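Local coordinates for protein glucose-resistance amylase regulator (Weissella paramesenteroides ATCC 33313, PDB 4RK6) that binds glucose and probably acts as a LacI-family transcription factor, recognising regulatory DNA to control transcription, at residues 220-228 against 237-245. Numbering follows the deposited sequence.
Sequences SIVTIDGLQ and LTTVKQDFP. With GLC (alpha-D-glucopyranose), chain C.
The Phe244 ring turns its edge to the carboxylate of Asp225, and Leu227 CD2 and glucose O3 lie near the ring plane at other points of the edge. On one face sits Gln242 CB, 3.6 Å above the plane and offset toward the rim. Leu227 CD2 meets ring atom CD2 of Phe244 at 4.0 Å, the two side chains crossing at about a right angle.

The carboxylate of Asp225 and the amide of Gln242 lie side by side and point the same way, their planes 41° apart. Gln242 NE2 donates to Asp225 OD1 at 3.0 Å, nearly along the C-O axis but in a bent bond. Its bond to glucose O3 is almost straight (175°). Ser108 OG bonds Gln242 OE1, and with the two NE2 bonds this should hold the amide's rotation. Asp225 OD1 accepts from glucose O4 at 2.5 Å and OD2 from O6 at 2.6 Å.

Behind the site the strands run parallel. Asp225 N donates to Val240 O at 2.8 Å, and Gln242 N to Asp225 O. With chi1 at -169°, Thr239 OG1 swings away from its backbone N and lies 2.8 Å from Thr223 OG1, with Thr223 O also near; Asp198 binds that Thr223 hydroxyl.

These are neighbouring strands of a beta-alpha-beta unit, with glucose at their C-terminal ends, as effectors bind in the periplasmic-binding-protein fold of LacI-family regulators.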
ATOM      1  N   SER A 220       6.190 -20.566  14.402  1.00 21.81           N
ATOM      2  CA  SER A 220       5.560 -20.717  13.099  1.00 20.11           C
ATOM      3  C   SER A 220       4.497 -19.631  12.887  1.00 22.17           C
ATOM      4  O   SER A 220       3.834 -19.215  13.838  1.00 22.08           O
ATOM      5  CB  SER A 220       4.937 -22.118  12.992  1.00 21.65           C
ATOM      6  OG  SER A 220       5.947 -23.121  12.859  1.00 20.57           O
ATOM      7  N   ILE A 221       4.318 -19.185  11.636  1.00 20.14           N
ATOM      8  CA  ILE A 221       3.368 -18.126  11.348  1.00 17.31           C
ATOM      9  C   ILE A 221       2.592 -18.469  10.089  1.00 22.29           C
ATOM     10  O   ILE A 221       3.185 -18.919   9.097  1.00 21.99           O
ATOM     11  CB  ILE A 221       4.053 -16.742  11.145  1.00 21.28           C
ATOM     12  CG1 ILE A 221       4.862 -16.315  12.362  1.00 19.71           C
ATOM     13  CG2 ILE A 221       3.032 -15.650  10.827  1.00 21.14           C
ATOM     14  CD1 ILE A 221       5.759 -15.127  12.050  1.00 21.55           C
ATOM     15  N   VAL A 222       1.281 -18.242  10.141  1.00 22.59           N
ATOM     16  CA  VAL A 222       0.437 -18.217   8.946  1.00 19.87           C
ATOM     17  C   VAL A 222      -0.325 -16.899   8.950  1.00 21.36           C
ATOM     18  O   VAL A 222      -0.890 -16.503   9.973  1.00 20.87           O
ATOM     19  CB  VAL A 222      -0.556 -19.397   8.863  1.00 20.05           C
ATOM     20  CG1 VAL A 222      -1.417 -19.267   7.609  1.00 21.62           C
ATOM     21  CG2 VAL A 222       0.165 -20.731   8.871  1.00 22.24           C
ATOM     22  N   THR A 223      -0.338 -16.198   7.819  1.00 17.45           N
ATOM     23  CA  THR A 223      -1.097 -14.943   7.715  1.00 16.80           C
ATOM     24  C   THR A 223      -2.359 -15.089   6.875  1.00 21.76           C
ATOM     25  O   THR A 223      -2.501 -16.040   6.115  1.00 21.48           O
ATOM     26  CB  THR A 223      -0.297 -13.770   7.106  1.00 20.76           C
ATOM     27  OG1 THR A 223      -0.226 -13.911   5.682  1.00 20.46           O
ATOM     28  CG2 THR A 223       1.074 -13.671   7.678  1.00 20.22           C
ATOM     29  N   ILE A 224      -3.254 -14.131   7.035  1.00 18.51           N
ATOM     30  CA  ILE A 224      -4.441 -14.012   6.201  1.00 18.81           C
ATOM     31  C   ILE A 224      -4.311 -12.798   5.308  1.00 22.54           C
ATOM     32  O   ILE A 224      -4.071 -11.702   5.793  1.00 21.72           O
ATOM     33  CB  ILE A 224      -5.712 -13.887   7.044  1.00 22.59           C
ATOM     34  CG1 ILE A 224      -5.940 -15.198   7.778  1.00 24.75           C
ATOM     35  CG2 ILE A 224      -6.895 -13.532   6.131  1.00 27.56           C
ATOM     36  CD1 ILE A 224      -6.965 -15.121   8.888  1.00 27.70           C
ATOM     37  N   ASP A 225      -4.448 -13.042   3.993  1.00 19.99           N
ATOM     38  CA  ASP A 225      -4.621 -12.068   2.911  1.00 18.15           C
ATOM     39  C   ASP A 225      -3.767 -12.488   1.703  1.00 23.56           C
ATOM     40  O   ASP A 225      -4.251 -12.538   0.583  1.00 24.33           O
ATOM     41  CB  ASP A 225      -4.295 -10.610   3.257  1.00 23.95           C
ATOM     42  CG  ASP A 225      -5.383  -9.936   4.069  1.00 21.56           C
ATOM     43  OD1 ASP A 225      -6.464 -10.546   4.252  1.00 24.55           O
ATOM     44  OD2 ASP A 225      -5.127  -8.815   4.569  1.00 24.39           O
ATOM     45  N   GLY A 226      -2.485 -12.727   1.933  1.00 20.37           N
ATOM     46  CA  GLY A 226      -1.597 -13.212   0.897  1.00 20.43           C
ATOM     47  C   GLY A 226      -1.150 -12.179  -0.115  1.00 24.19           C
ATOM     48  O   GLY A 226      -0.882 -12.527  -1.265  1.00 23.81           O
ATOM     49  N   LEU A 227      -1.064 -10.923   0.308  1.00 24.46           N
ATOM     50  CA  LEU A 227      -0.570  -9.840  -0.549  1.00 21.81           C
ATOM     51  C   LEU A 227       0.975  -9.811  -0.599  1.00 21.37           C
ATOM     52  O   LEU A 227       1.643 -10.712  -0.061  1.00 20.33           O
ATOM     53  CB  LEU A 227      -1.188  -8.519  -0.129  1.00 30.66           C
ATOM     54  CG  LEU A 227      -2.723  -8.462  -0.289  1.00 35.74           C
ATOM     55  CD1 LEU A 227      -3.269  -7.241   0.427  1.00 50.08           C
ATOM     56  CD2 LEU A 227      -3.117  -8.470  -1.754  1.00 45.88           C
ATOM     57  N   GLN A 228       1.535  -8.794  -1.275  1.00 23.59           N
ATOM     58  CA  GLN A 228       2.967  -8.754  -1.578  1.00 27.34           C
ATOM     59  C   GLN A 228       3.900  -8.893  -0.372  1.00 20.97           C
ATOM     60  O   GLN A 228       4.957  -9.488  -0.487  1.00 20.34           O
ATOM     61  CB  GLN A 228       3.314  -7.463  -2.327  1.00 33.67           C
ATOM     62  CG  GLN A 228       4.776  -7.367  -2.729  1.00 39.14           C
ATOM     63  CD  GLN A 228       5.130  -6.040  -3.371  1.00 61.96           C
ATOM     64  OE1 GLN A 228       4.627  -4.983  -2.977  1.00 49.16           O
ATOM     65  NE2 GLN A 228       6.023  -6.085  -4.353  1.00 39.00           N
ATOM     66  N   LEU A 237       6.193 -15.846   3.839  1.00 18.88           N
ATOM     67  CA  LEU A 237       5.091 -16.221   4.729  1.00 16.32           C
ATOM     68  C   LEU A 237       4.082 -17.136   4.076  1.00 20.70           C
ATOM     69  O   LEU A 237       3.538 -16.845   3.007  1.00 19.21           O
ATOM     70  CB  LEU A 237       4.385 -14.967   5.257  1.00 20.19           C
ATOM     71  CG  LEU A 237       5.160 -14.205   6.314  1.00 19.81           C
ATOM     72  CD1 LEU A 237       4.725 -12.744   6.345  1.00 20.32           C
ATOM     73  CD2 LEU A 237       4.989 -14.872   7.690  1.00 20.72           C
ATOM     74  N   THR A 238       3.840 -18.243   4.764  1.00 18.81           N
ATOM     75  CA  THR A 238       2.697 -19.117   4.499  1.00 18.99           C
ATOM     76  C   THR A 238       1.447 -18.289   4.776  1.00 19.71           C
ATOM     77  O   THR A 238       1.388 -17.514   5.760  1.00 18.91           O
ATOM     78  CB  THR A 238       2.797 -20.359   5.376  1.00 21.09           C
ATOM     79  OG1 THR A 238       3.962 -21.098   4.969  1.00 19.61           O
ATOM     80  CG2 THR A 238       1.572 -21.256   5.241  1.00 19.24           C
ATOM     81  N   THR A 239       0.462 -18.386   3.882  1.00 17.95           N
ATOM     82  CA  THR A 239      -0.637 -17.444   3.908  1.00 18.39           C
ATOM     83  C   THR A 239      -1.919 -18.043   3.299  1.00 24.71           C
ATOM     84  O   THR A 239      -1.852 -18.893   2.391  1.00 21.22           O
ATOM     85  CB  THR A 239      -0.235 -16.146   3.168  1.00 20.11           C
ATOM     86  OG1 THR A 239      -1.205 -15.128   3.397  1.00 21.29           O
ATOM     87  CG2 THR A 239      -0.065 -16.367   1.647  1.00 21.00           C
ATOM     88  N   VAL A 240      -3.074 -17.614   3.811  1.00 23.73           N
ATOM     89  CA  VAL A 240      -4.345 -17.797   3.087  1.00 23.18           C
ATOM     90  C   VAL A 240      -4.523 -16.622   2.159  1.00 21.13           C
ATOM     91  O   VAL A 240      -4.753 -15.471   2.578  1.00 23.82           O
ATOM     92  CB  VAL A 240      -5.577 -17.960   4.008  1.00 25.24           C
ATOM     93  CG1 VAL A 240      -6.885 -17.921   3.201  1.00 28.31           C
ATOM     94  CG2 VAL A 240      -5.472 -19.262   4.770  1.00 27.84           C
ATOM     95  N   LYS A 241      -4.414 -16.901   0.870  1.00 19.45           N
ATOM     96  CA  LYS A 241      -4.552 -15.874  -0.131  1.00 20.55           C
ATOM     97  C   LYS A 241      -6.014 -15.649  -0.491  1.00 20.87           C
ATOM     98  O   LYS A 241      -6.686 -16.571  -0.947  1.00 24.12           O
ATOM     99  CB  LYS A 241      -3.795 -16.234  -1.398  1.00 26.09           C
ATOM    100  CG  LYS A 241      -3.692 -15.046  -2.351  1.00 26.23           C
ATOM    101  CD  LYS A 241      -2.811 -15.391  -3.542  1.00 50.27           C
ATOM    102  CE  LYS A 241      -2.119 -14.175  -4.126  1.00 43.75           C
ATOM    103  NZ  LYS A 241      -3.095 -13.230  -4.691  1.00 46.89           N
ATOM    104  N   GLN A 242      -6.486 -14.433  -0.280  1.00 21.68           N
ATOM    105  CA  GLN A 242      -7.824 -14.039  -0.756  1.00 22.24           C
ATOM    106  C   GLN A 242      -7.733 -13.558  -2.191  1.00 25.90           C
ATOM    107  O   GLN A 242      -6.744 -12.935  -2.604  1.00 25.37           O
ATOM    108  CB  GLN A 242      -8.399 -12.916   0.095  1.00 23.11           C
ATOM    109  CG  GLN A 242      -8.484 -13.257   1.574  1.00 25.37           C
ATOM    110  CD  GLN A 242      -9.501 -12.376   2.291  1.00 25.57           C
ATOM    111  OE1 GLN A 242     -10.664 -12.323   1.905  1.00 24.99           O
ATOM    112  NE2 GLN A 242      -9.051 -11.636   3.287  1.00 24.27           N
ATOM    113  N   ASP A 243      -8.778 -13.827  -2.957  1.00 24.47           N
ATOM    114  CA  ASP A 243      -8.834 -13.343  -4.311  1.00 24.81           C
ATOM    115  C   ASP A 243      -9.543 -11.995  -4.365  1.00 27.39           C
ATOM    116  O   ASP A 243     -10.721 -11.914  -4.735  1.00 23.48           O
ATOM    117  CB  ASP A 243      -9.515 -14.416  -5.190  1.00 26.28           C
ATOM    118  CG  ASP A 243      -9.274 -14.200  -6.687  1.00 31.77           C
ATOM    119  OD1 ASP A 243      -8.822 -13.113  -7.084  1.00 27.93           O
ATOM    120  OD2 ASP A 243      -9.548 -15.157  -7.446  1.00 32.64           O
ATOM    121  N   PHE A 244      -8.847 -10.934  -3.943  1.00 25.61           N
ATOM    122  CA  PHE A 244      -9.481  -9.619  -3.812  1.00 22.41           C
ATOM    123  C   PHE A 244     -10.001  -9.085  -5.147  1.00 25.91           C
ATOM    124  O   PHE A 244     -11.076  -8.509  -5.206  1.00 25.67           O
ATOM    125  CB  PHE A 244      -8.552  -8.589  -3.158  1.00 23.50           C
ATOM    126  CG  PHE A 244      -8.267  -8.879  -1.712  1.00 25.71           C
ATOM    127  CD1 PHE A 244      -9.294  -8.865  -0.772  1.00 23.64           C
ATOM    128  CD2 PHE A 244      -6.979  -9.195  -1.288  1.00 28.32           C
ATOM    129  CE1 PHE A 244      -9.035  -9.149   0.565  1.00 23.70           C
ATOM    130  CE2 PHE A 244      -6.720  -9.486   0.046  1.00 26.01           C
ATOM    131  CZ  PHE A 244      -7.752  -9.452   0.970  1.00 24.21           C
ATOM    132  N   PRO A 245      -9.230  -9.261  -6.228  1.00 24.93           N
ATOM    133  CA  PRO A 245      -9.792  -8.760  -7.475  1.00 28.28           C
ATOM    134  C   PRO A 245     -11.070  -9.499  -7.855  1.00 19.68           C
ATOM    135  O   PRO A 245     -11.984  -8.833  -8.356  1.00 24.32           O
ATOM    136  CB  PRO A 245      -8.667  -8.973  -8.509  1.00 32.97           C
ATOM    137  CG  PRO A 245      -7.414  -9.125  -7.679  1.00 44.25           C
ATOM    138  CD  PRO A 245      -7.860  -9.781  -6.395  1.00 33.00           C
TER
HETATM  139  C1  GLC C 401     -10.378  -6.339   6.414  1.00 48.41           C
HETATM  140  C2  GLC C 401     -10.995  -7.409   5.514  1.00 29.09           C
HETATM  141  C3  GLC C 401     -10.396  -8.784   5.724  1.00 25.54           C
HETATM  142  C4  GLC C 401      -8.868  -8.681   5.748  1.00 19.81           C
HETATM  143  C5  GLC C 401      -8.478  -7.759   6.904  1.00 28.21           C
HETATM  144  C6  GLC C 401      -6.966  -7.574   6.997  1.00 23.10           C
HETATM  145  O1  GLC C 401     -11.004  -6.436   7.635  1.00 33.22           O
HETATM  146  O2  GLC C 401     -12.398  -7.517   5.749  1.00 30.58           O
HETATM  147  O3  GLC C 401     -10.835  -9.567   4.619  1.00 25.92           O
HETATM  148  O4  GLC C 401      -8.307  -9.954   5.865  1.00 22.26           O
HETATM  149  O5  GLC C 401      -8.997  -6.471   6.699  1.00 30.84           O
HETATM  150  O6  GLC C 401      -6.457  -6.988   5.840  1.00 26.12           O
HETATM  151  O   HOH W   1      -4.317 -11.604  -2.133  1.00 28.92           O